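Local coordinates for transcriptional regulator (Pyrococcus horikoshii, PDB 1UDD), which is an all-helical protein of the TenA/THI-4/PQQC family, described as a transcriptional regulator, that assembles from four chains, at residues Leu36-Tyr42 against Ile158-Trp162; Phe41-Asp46 against Phe207-Ala211. One frame throughout, in Å; residues are numbered along the deposited sequence.

Interaction 1: Leu36-Tyr42 against Ile158-Trp162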
loop_
_atom_site.group_PDB
_atom_site.type_symbol
_atom_site.label_atom_id
_atom_site.label_comp_id
_atom_site.label_asym_id
_atom_site.label_seq_id
_atom_site.Cartn_x
_atom_site.Cartn_y
_atom_site.Cartn_z
ATOM N N LEU A 36 27.577 20.217 -22.244
ATOM C CA LEU A 36 26.295 19.737 -22.751
ATOM C C LEU A 36 26.094 18.236 -22.638
ATOM O O LEU A 36 24.960 17.765 -22.592
ATOM C CB LEU A 36 26.113 20.165 -24.208
ATOM C CG LEU A 36 24.704 20.015 -24.786
ATOM C CD1 LEU A 36 23.719 20.769 -23.907
ATOM C CD2 LEU A 36 24.668 20.557 -26.209
ATOM N N GLU A 37 27.187 17.482 -22.595
ATOM C CA GLU A 37 27.089 16.032 -22.487
ATOM C C GLU A 37 26.613 15.596 -21.113
ATOM O O GLU A 37 25.884 14.608 -20.990
ATOM C CB GLU A 37 28.433 15.368 -22.780
ATOM C CG GLU A 37 28.743 15.232 -24.259
ATOM C CD GLU A 37 27.577 14.642 -25.044
ATOM O OE1 GLU A 37 26.679 15.415 -25.455
ATOM O OE2 GLU A 37 27.557 13.402 -25.237
ATOM N N LYS A 38 27.048 16.322 -20.085
ATOM C CA LYS A 38 26.658 16.015 -18.718
ATOM C C LYS A 38 25.196 16.360 -18.489
ATOM O O LYS A 38 24.511 15.689 -17.725
ATOM C CB LYS A 38 27.540 16.775 -17.723
ATOM C CG LYS A 38 28.984 16.320 -17.745
ATOM C CD LYS A 38 29.781 16.898 -16.601
ATOM C CE LYS A 38 31.061 16.097 -16.411
ATOM N NZ LYS A 38 31.845 16.547 -15.223
ATOM N N PHE A 39 24.718 17.401 -19.157
ATOM C CA PHE A 39 23.325 17.814 -19.015
ATOM C C PHE A 39 22.429 16.736 -19.607
ATOM O O PHE A 39 21.399 16.386 -19.027
ATOM C CB PHE A 39 23.088 19.152 -19.726
ATOM C CG PHE A 39 21.710 19.728 -19.518
ATOM C CD1 PHE A 39 21.236 19.991 -18.237
ATOM C CD2 PHE A 39 20.901 20.041 -20.607
ATOM C CE1 PHE A 39 19.974 20.563 -18.037
ATOM C CE2 PHE A 39 19.639 20.613 -20.426
ATOM C CZ PHE A 39 19.173 20.876 -19.128
ATOM N N LYS A 40 22.824 16.200 -20.760
ATOM C CA LYS A 40 22.032 15.155 -21.391
ATOM C C LYS A 40 21.942 13.922 -20.499
ATOM O O LYS A 40 20.887 13.309 -20.412
ATOM C CB LYS A 40 22.610 14.779 -22.758
ATOM C CG LYS A 40 22.488 15.884 -23.788
ATOM C CD LYS A 40 23.074 15.445 -25.117
ATOM C CE LYS A 40 23.180 16.596 -26.097
ATOM N NZ LYS A 40 23.722 16.124 -27.409
ATOM N N PHE A 41 23.038 13.555 -19.840
ATOM C CA PHE A 41 23.008 12.388 -18.956
ATOM C C PHE A 41 22.003 12.629 -17.825
ATOM O O PHE A 41 21.257 11.726 -17.431
ATOM C CB PHE A 41 24.381 12.133 -18.343
ATOM C CG PHE A 41 24.421 10.924 -17.467
ATOM C CD1 PHE A 41 24.598 9.655 -18.017
ATOM C CD2 PHE A 41 24.240 11.042 -16.094
ATOM C CE1 PHE A 41 24.594 8.513 -17.205
ATOM C CE2 PHE A 41 24.231 9.915 -15.277
ATOM C CZ PHE A 41 24.408 8.644 -15.832
ATOM N N TYR A 42 22.014 13.855 -17.307
ATOM C CA TYR A 42 21.114 14.269 -16.241
ATOM C C TYR A 42 19.666 14.251 -16.729
ATOM O O TYR A 42 18.809 13.600 -16.117
ATOM C CB TYR A 42 21.503 15.678 -15.753
ATOM C CG TYR A 42 20.439 16.395 -14.947
ATOM C CD1 TYR A 42 20.052 15.939 -13.679
ATOM C CD2 TYR A 42 19.800 17.518 -15.465
ATOM C CE1 TYR A 42 19.049 16.591 -12.955
ATOM C CE2 TYR A 42 18.800 18.172 -14.755
ATOM C CZ TYR A 42 18.428 17.701 -13.504
ATOM O OH TYR A 42 17.412 18.334 -12.834
ATOM N N ILE A 158 19.396 26.737 -23.848
ATOM C CA ILE A 158 18.691 25.590 -23.288
ATOM C C ILE A 158 18.763 25.620 -21.763
ATOM O O ILE A 158 17.764 25.377 -21.085
ATOM C CB ILE A 158 19.271 24.254 -23.813
ATOM C CG1 ILE A 158 18.913 24.086 -25.294
ATOM C CG2 ILE A 158 18.706 23.080 -23.014
ATOM C CD1 ILE A 158 19.373 22.778 -25.883
ATOM N N TYR A 159 19.945 25.919 -21.230
ATOM C CA TYR A 159 20.112 25.998 -19.790
ATOM C C TYR A 159 19.249 27.126 -19.233
ATOM O O TYR A 159 18.663 26.993 -18.160
ATOM C CB TYR A 159 21.572 26.260 -19.425
ATOM C CG TYR A 159 22.507 25.128 -19.735
ATOM C CD1 TYR A 159 22.031 23.904 -20.200
ATOM C CD2 TYR A 159 23.882 25.276 -19.566
ATOM C CE1 TYR A 159 22.905 22.859 -20.493
ATOM C CE2 TYR A 159 24.761 24.239 -19.854
ATOM C CZ TYR A 159 24.270 23.037 -20.321
ATOM O OH TYR A 159 25.145 22.024 -20.651
ATOM N N ARG A 160 19.165 28.239 -19.958
ATOM C CA ARG A 160 18.365 29.365 -19.488
ATOM C C ARG A 160 16.894 29.010 -19.435
ATOM O O ARG A 160 16.219 29.306 -18.453
ATOM C CB ARG A 160 18.542 30.597 -20.377
ATOM C CG ARG A 160 19.898 31.275 -20.283
ATOM C CD ARG A 160 19.794 32.723 -20.746
ATOM N NE ARG A 160 19.233 32.833 -22.089
ATOM C CZ ARG A 160 19.916 32.614 -23.207
ATOM N NH1 ARG A 160 21.197 32.277 -23.153
ATOM N NH2 ARG A 160 19.312 32.725 -24.381
ATOM N N GLU A 161 16.391 28.391 -20.494
ATOM C CA GLU A 161 14.991 28.010 -20.530
ATOM C C GLU A 161 14.749 27.081 -19.342
ATOM O O GLU A 161 13.844 27.296 -18.536
ATOM C CB GLU A 161 14.671 27.273 -21.835
ATOM C CG GLU A 161 15.169 27.967 -23.099
ATOM C CD GLU A 161 14.746 27.240 -24.373
ATOM O OE1 GLU A 161 13.568 27.371 -24.772
ATOM O OE2 GLU A 161 15.591 26.531 -24.966
ATOM N N TRP A 162 15.587 26.055 -19.240
ATOM C CA TRP A 162 15.498 25.075 -18.166
ATOM C C TRP A 162 15.418 25.725 -16.786
ATOM O O TRP A 162 14.539 25.407 -15.989
ATOM C CB TRP A 162 16.712 24.141 -18.212
ATOM C CG TRP A 162 16.680 23.095 -17.151
ATOM C CD1 TRP A 162 16.036 21.891 -17.202
ATOM C CD2 TRP A 162 17.273 23.181 -15.853
ATOM N NE1 TRP A 162 16.191 21.220 -16.013
ATOM C CE2 TRP A 162 16.946 21.990 -15.164
ATOM C CE3 TRP A 162 18.048 24.152 -15.199
ATOM C CZ2 TRP A 162 17.370 21.739 -13.847
ATOM C CZ3 TRP A 162 18.470 23.903 -13.890
ATOM C CH2 TRP A 162 18.127 22.701 -13.230
#
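The hydroxyl of Tyr159 reaches across to the first turn of helix 36-63, where OH lies 3.3 Å from Leu36 CA and hydrogen-bonds to the carbonyl of Leu34 just ahead of that turn. Leu36 N is near this oxygen, but at an angle too poor for a bond; CD1 of Leu36 rests 3.8 Å from the same OH. One turn along, Phe39 bridges the two helices. With CG anti to the backbone N (chi1 -174°), its ring is carried out toward helix 157-164 and makes two T-shaped pairs. Tyr159 turns its edge onto one face of Phe39, CE1 standing 3.5 Å from Phe39 CD2, with the ring planes at 68°. Phe39 directs its own edge at the face of the Trp162 indole, Phe39 CZ lying 3.8 Å from Trp162 CD1, the planes at 88°. This aromatic cluster lies within the all-helical TenA-type fold and spans segments whose axes come no closer than 12.7 Å. Ile158 adds its CG2 methyl, 3.7 Å from Phe39 CE2. One turn further on, Tyr42 brings OH to the edge of the indole, 3.6 Å from Trp162 CZ2, and shares a hydrogen bond with Tyr140 OH; Leu29 and Leu90 pack around the cluster.

Interaction 2: Phe41-Asp46 against Phe207-Ala211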
loop_
_atom_site.group_PDB
_atom_site.type_symbol
_atom_site.label_atom_id
_atom_site.label_comp_id
_atom_site.label_asym_id
_atom_site.label_seq_id
_atom_site.Cartn_x
_atom_site.Cartn_y
_atom_site.Cartn_z
ATOM N N PHE A 41 23.038 13.555 -19.840
ATOM C CA PHE A 41 23.008 12.388 -18.956
ATOM C C PHE A 41 22.003 12.629 -17.825
ATOM O O PHE A 41 21.257 11.726 -17.431
ATOM C CB PHE A 41 24.381 12.133 -18.343
ATOM C CG PHE A 41 24.421 10.924 -17.467
ATOM C CD1 PHE A 41 24.598 9.655 -18.017
ATOM C CD2 PHE A 41 24.240 11.042 -16.094
ATOM C CE1 PHE A 41 24.594 8.513 -17.205
ATOM C CE2 PHE A 41 24.231 9.915 -15.277
ATOM C CZ PHE A 41 24.408 8.644 -15.832
ATOM N N TYR A 42 22.014 13.855 -17.307
ATOM C CA TYR A 42 21.114 14.269 -16.241
ATOM C C TYR A 42 19.666 14.251 -16.729
ATOM O O TYR A 42 18.809 13.600 -16.117
ATOM C CB TYR A 42 21.503 15.678 -15.753
ATOM C CG TYR A 42 20.439 16.395 -14.947
ATOM C CD1 TYR A 42 20.052 15.939 -13.679
ATOM C CD2 TYR A 42 19.800 17.518 -15.465
ATOM C CE1 TYR A 42 19.049 16.591 -12.955
ATOM C CE2 TYR A 42 18.800 18.172 -14.755
ATOM C CZ TYR A 42 18.428 17.701 -13.504
ATOM O OH TYR A 42 17.412 18.334 -12.834
ATOM N N VAL A 43 19.387 14.953 -17.828
ATOM C CA VAL A 43 18.026 14.984 -18.354
ATOM C C VAL A 43 17.517 13.559 -18.543
ATOM O O VAL A 43 16.392 13.233 -18.157
ATOM C CB VAL A 43 17.941 15.754 -19.700
ATOM C CG1 VAL A 43 16.546 15.589 -20.313
ATOM C CG2 VAL A 43 18.222 17.238 -19.473
ATOM N N LEU A 44 18.356 12.708 -19.120
ATOM C CA LEU A 44 17.990 11.312 -19.345
ATOM C C LEU A 44 17.548 10.639 -18.044
ATOM O O LEU A 44 16.522 9.955 -18.010
ATOM C CB LEU A 44 19.169 10.547 -19.952
ATOM C CG LEU A 44 19.096 10.211 -21.448
ATOM C CD1 LEU A 44 18.681 11.432 -22.242
ATOM C CD2 LEU A 44 20.455 9.692 -21.923
ATOM N N GLN A 45 18.322 10.835 -16.980
ATOM C CA GLN A 45 18.002 10.250 -15.686
ATOM C C GLN A 45 16.710 10.846 -15.105
ATOM O O GLN A 45 16.144 10.292 -14.162
ATOM C CB GLN A 45 19.152 10.480 -14.704
ATOM C CG GLN A 45 20.436 9.718 -14.997
ATOM C CD GLN A 45 20.300 8.220 -14.789
ATOM O OE1 GLN A 45 19.919 7.757 -13.710
ATOM N NE2 GLN A 45 20.623 7.448 -15.827
ATOM N N ASP A 46 16.242 11.960 -15.671
ATOM C CA ASP A 46 15.026 12.602 -15.185
ATOM C C ASP A 46 13.719 11.876 -15.472
ATOM O O ASP A 46 12.716 12.140 -14.805
ATOM C CB ASP A 46 14.900 14.031 -15.712
ATOM C CG ASP A 46 15.862 14.981 -15.040
ATOM O OD1 ASP A 46 16.173 14.780 -13.847
ATOM O OD2 ASP A 46 16.305 15.939 -15.703
ATOM N N PHE A 207 22.000 12.938 -6.097
ATOM C CA PHE A 207 21.521 12.939 -7.466
ATOM C C PHE A 207 22.400 13.831 -8.347
ATOM O O PHE A 207 22.747 13.463 -9.469
ATOM C CB PHE A 207 20.072 13.423 -7.527
ATOM C CG PHE A 207 19.293 12.867 -8.686
ATOM C CD1 PHE A 207 18.690 11.609 -8.598
ATOM C CD2 PHE A 207 19.134 13.609 -9.859
ATOM C CE1 PHE A 207 17.930 11.097 -9.663
ATOM C CE2 PHE A 207 18.386 13.112 -10.923
ATOM C CZ PHE A 207 17.776 11.852 -10.827
ATOM N N TRP A 208 22.746 15.012 -7.844
ATOM C CA TRP A 208 23.588 15.907 -8.622
ATOM C C TRP A 208 24.943 15.247 -8.785
ATOM O O TRP A 208 25.532 15.277 -9.862
ATOM C CB TRP A 208 23.736 17.265 -7.921
ATOM C CG TRP A 208 22.454 18.043 -7.895
ATOM C CD1 TRP A 208 21.748 18.423 -6.790
ATOM C CD2 TRP A 208 21.728 18.537 -9.027
ATOM N NE1 TRP A 208 20.633 19.126 -7.163
ATOM C CE2 TRP A 208 20.593 19.210 -8.530
ATOM C CE3 TRP A 208 21.931 18.478 -10.419
ATOM C CZ2 TRP A 208 19.656 19.822 -9.370
ATOM C CZ3 TRP A 208 21.001 19.088 -11.255
ATOM C CH2 TRP A 208 19.874 19.753 -10.726
ATOM N N GLU A 209 25.416 14.627 -7.712
ATOM C CA GLU A 209 26.711 13.970 -7.725
ATOM C C GLU A 209 26.787 12.874 -8.775
ATOM O O GLU A 209 27.777 12.768 -9.494
ATOM C CB GLU A 209 27.015 13.391 -6.343
ATOM C CG GLU A 209 28.399 12.755 -6.211
ATOM C CD GLU A 209 29.530 13.697 -6.615
ATOM O OE1 GLU A 209 29.447 14.898 -6.271
ATOM O OE2 GLU A 209 30.501 13.232 -7.263
ATOM N N MET A 210 25.745 12.056 -8.873
ATOM C CA MET A 210 25.767 10.984 -9.855
ATOM C C MET A 210 25.615 11.550 -11.261
ATOM O O MET A 210 26.075 10.948 -12.232
ATOM C CB MET A 210 24.672 9.958 -9.555
ATOM C CG MET A 210 23.291 10.398 -9.899
ATOM S SD MET A 210 22.828 9.898 -11.537
ATOM C CE MET A 210 21.105 10.518 -11.532
ATOM N N ALA A 211 24.960 12.701 -11.374
ATOM C CA ALA A 211 24.797 13.335 -12.672
ATOM C C ALA A 211 26.170 13.889 -13.073
ATOM O O ALA A 211 26.515 13.945 -14.248
ATOM C CB ALA A 211 23.780 14.457 -12.583
#
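Tyr42 and Ala211 bring the two backbones closest, their CA atoms 5.2 Å apart; the small Ala211 side chain is consistent with this close approach. The tight packing lies beside it, on the Tyr42 ring and around the Met210 methyl. Trp208 puts CZ3 over the rim of one face of the tyrosine ring, 3.6 Å from Tyr42 CE1. The planes are 29° apart and slid so far that the six-membered rings barely overlap. On the opposite face of Tyr42 stands Asp46 OD2, from the next turn of its own helix, so each face has a neighbour near its rim. Phe207 meets Tyr42 CE1 and the Gln45 carbonyl O with its edge, and Met210 CE lies over the centre of one face of the Phe207 ring. Met210 CE is also 3.6 Å from Gln45 CG. The methionine gets there with its CG between backbone N and carbonyl carbon (chi1 75°) and a further bend at chi2. The amide of Gln45 is satisfied elsewhere, OE1 by Thr107 N and NE2 by Glu105 O. The looser side is that of partly exposed Phe41, with few contacts: its ring edge receives Met210 SD, 4.0 Å from Phe41 CE2, in a Met-aromatic contact. Helix 24-31 borders the contact through Phe25 and Val26, helix 82-93 reaches Asp46 through Tyr87, and helix 108-123 lines Phe207 with Asn110 and Tyr113.

How the interactions relate
From the N terminus the chain passes three short helices and enters helix 36-63, whose opening turns supply one side of both contacts. Interaction 1 closes a loop of 115 mostly helical residues when helix 157-164 returns to 36-42; interaction 2 closes a longer one of 160 residues when helix 190-213 comes back to 41-46. Their segments alternate along the sequence, so the loops cross. Phe41 and Tyr42 belong to both segments of helix 36-63, and the contact centres lie 10 Å apart on the same side of the chain's centre. They also meet directly, Trp162 CH2 packing 4.2 Å from Trp208 CH2, which joins helices 157-164 and 190-213 beside helix 36-63.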